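Chitin elicitor-binding protein (PDB 5JCE) binds chitin oligosaccharides from fungal cell walls at the rice cell surface and takes part in transducing the signal for defence responses. Local coordinates at residues N23-G28 with A56-N61. Residues are numbered along the deposited sequence; the frame is centred on the assembly and turned at random.
Sequences NATTYG and APVAAN
Ala56 meets Tyr27 twice, once through its backbone and once through its methyl group, in a worked example of a short antiparallel pairing that runs straight on into a helix start. Ala56 O accepts a hydrogen bond from Tyr27 N (2.9 Å), which approaches almost in line with the carbonyl, while Ala56 CB lies 3.8 Å from Tyr27 CD1. The same oxygen receives a CA-H...O contact from Thr26, the N-cap residue, whose OG1 caps Asn29 N. Pro57 faces Thr26 as an antiparallel non-hydrogen-bonded pair, and its carbonyl oxygen lies at the edge of the Tyr27 ring, near the ring plane, 3.7 Å from CE1. Val58 forms the hydrogen-bonded pair with Thr25. Its N gives a bond to Thr25 O (2.8 Å) from well above the carbonyl plane, and its O takes one from Thr25 N (3.0 Å) within the carbonyl plane, nearly straight at 169°. With CG1 anti to the backbone N (chi1 180°), CG2 is set beside that nitrogen and meets the Tyr27 ring obliquely, 3.6 Å from CD1. Leu39, Leu42 and Leu43 of helix 39-45, together with Val64, also touch this ring. An alanine in place of Tyr27 would probably keep the backbone bond but open a gap between Val58 CG2, the Ala56 methyl and those leucines. Beyond the paired residues, Ala60 lays its methyl carbon 4.0 Å from Ala24 N and also touches the backbone carbon of Asn23, a chitin-binding residue whose side chain points away from this segment. The whole is a two-stranded antiparallel pairing that joins the start of helix 27-34 to the chain leading into strand 63-72; with strand 12-20 and helix 39-45, this gives a strand-helix-helix-strand order consistent with a LysM-like fold.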
loop_
_atom_site.group_PDB
_atom_site.type_symbol
_atom_site.label_atom_id
_atom_site.label_comp_id
_atom_site.label_asym_id
_atom_site.label_seq_id
_atom_site.Cartn_x
_atom_site.Cartn_y
_atom_site.Cartn_z
ATOM N N ASN A 23 2.506 -8.888 -19.882
ATOM C CA ASN A 23 2.484 -8.193 -21.164
ATOM C C ASN A 23 2.806 -6.711 -20.994
ATOM O O ASN A 23 2.690 -6.171 -19.890
ATOM C CB ASN A 23 1.099 -8.346 -21.815
ATOM C CG ASN A 23 0.668 -9.796 -21.933
ATOM O OD1 ASN A 23 1.501 -10.685 -22.138
ATOM N ND2 ASN A 23 -0.635 -10.047 -21.787
ATOM N N ALA A 24 3.183 -6.047 -22.081
ATOM C CA ALA A 24 3.329 -4.599 -22.034
ATOM C C ALA A 24 1.962 -3.972 -21.789
ATOM O O ALA A 24 0.972 -4.416 -22.367
ATOM C CB ALA A 24 3.932 -4.075 -23.314
ATOM N N THR A 25 1.901 -2.956 -20.931
ATOM C CA THR A 25 0.653 -2.206 -20.723
ATOM C C THR A 25 0.927 -0.761 -20.353
ATOM O O THR A 25 2.008 -0.244 -20.617
ATOM C CB THR A 25 -0.257 -2.816 -19.608
ATOM O OG1 THR A 25 0.541 -3.453 -18.593
ATOM C CG2 THR A 25 -1.261 -3.798 -20.194
ATOM N N THR A 26 -0.069 -0.124 -19.746
ATOM C CA THR A 26 0.058 1.230 -19.240
ATOM C C THR A 26 -0.363 1.243 -17.787
ATOM O O THR A 26 -0.918 0.269 -17.294
ATOM C CB THR A 26 -0.809 2.228 -20.004
ATOM O OG1 THR A 26 -2.187 1.923 -19.767
ATOM C CG2 THR A 26 -0.521 2.175 -21.493
ATOM N N TYR A 27 -0.101 2.348 -17.101
ATOM C CA TYR A 27 -0.529 2.487 -15.717
ATOM C C TYR A 27 -2.025 2.505 -15.653
ATOM O O TYR A 27 -2.612 2.043 -14.672
ATOM C CB TYR A 27 0.032 3.753 -15.094
ATOM C CG TYR A 27 1.351 3.546 -14.386
ATOM C CD1 TYR A 27 2.497 3.269 -15.095
ATOM C CD2 TYR A 27 1.433 3.610 -13.000
ATOM C CE1 TYR A 27 3.703 3.080 -14.443
ATOM C CE2 TYR A 27 2.608 3.417 -12.350
ATOM C CZ TYR A 27 3.751 3.151 -13.071
ATOM O OH TYR A 27 4.951 2.974 -12.414
ATOM N N GLY A 28 -2.641 3.040 -16.702
ATOM C CA GLY A 28 -4.086 3.129 -16.783
ATOM C C GLY A 28 -4.723 1.757 -16.791
ATOM O O GLY A 28 -5.713 1.517 -16.108
ATOM N N ALA A 56 1.207 6.226 -19.231
ATOM C CA ALA A 56 2.568 5.954 -18.777
ATOM C C ALA A 56 2.831 4.465 -18.947
ATOM O O ALA A 56 2.025 3.637 -18.520
ATOM C CB ALA A 56 2.761 6.380 -17.328
ATOM N N PRO A 57 3.952 4.121 -19.587
ATOM C CA PRO A 57 4.174 2.730 -19.987
ATOM C C PRO A 57 4.503 1.822 -18.822
ATOM O O PRO A 57 5.071 2.259 -17.827
ATOM C CB PRO A 57 5.358 2.831 -20.953
ATOM C CG PRO A 57 6.106 4.051 -20.506
ATOM C CD PRO A 57 5.067 5.006 -19.979
ATOM N N VAL A 58 4.117 0.560 -18.954
ATOM C CA VAL A 58 4.631 -0.513 -18.108
ATOM C C VAL A 58 5.233 -1.582 -19.029
ATOM O O VAL A 58 4.518 -2.310 -19.708
ATOM C CB VAL A 58 3.528 -1.132 -17.202
ATOM C CG1 VAL A 58 4.098 -2.251 -16.344
ATOM C CG2 VAL A 58 2.899 -0.072 -16.322
ATOM N N ALA A 59 6.554 -1.641 -19.070
ATOM C CA ALA A 59 7.271 -2.605 -19.899
ATOM C C ALA A 59 6.994 -4.042 -19.470
ATOM O O ALA A 59 6.759 -4.311 -18.296
ATOM C CB ALA A 59 8.758 -2.326 -19.844
ATOM N N ALA A 60 7.030 -4.967 -20.424
ATOM C CA ALA A 60 6.876 -6.381 -20.110
ATOM C C ALA A 60 7.955 -6.817 -19.127
ATOM O O ALA A 60 9.139 -6.520 -19.306
ATOM C CB ALA A 60 6.932 -7.216 -21.367
ATOM N N ASN A 61 7.513 -7.487 -18.069
ATOM C CA ASN A 61 8.378 -8.018 -17.017
ATOM C C ASN A 61 9.001 -6.921 -16.152
ATOM O O ASN A 61 9.893 -7.174 -15.337
ATOM C CB ASN A 61 9.446 -8.932 -17.629
ATOM C CG ASN A 61 8.839 -10.210 -18.225
ATOM O OD1 ASN A 61 7.824 -10.715 -17.729
ATOM N ND2 ASN A 61 9.454 -10.731 -19.289
#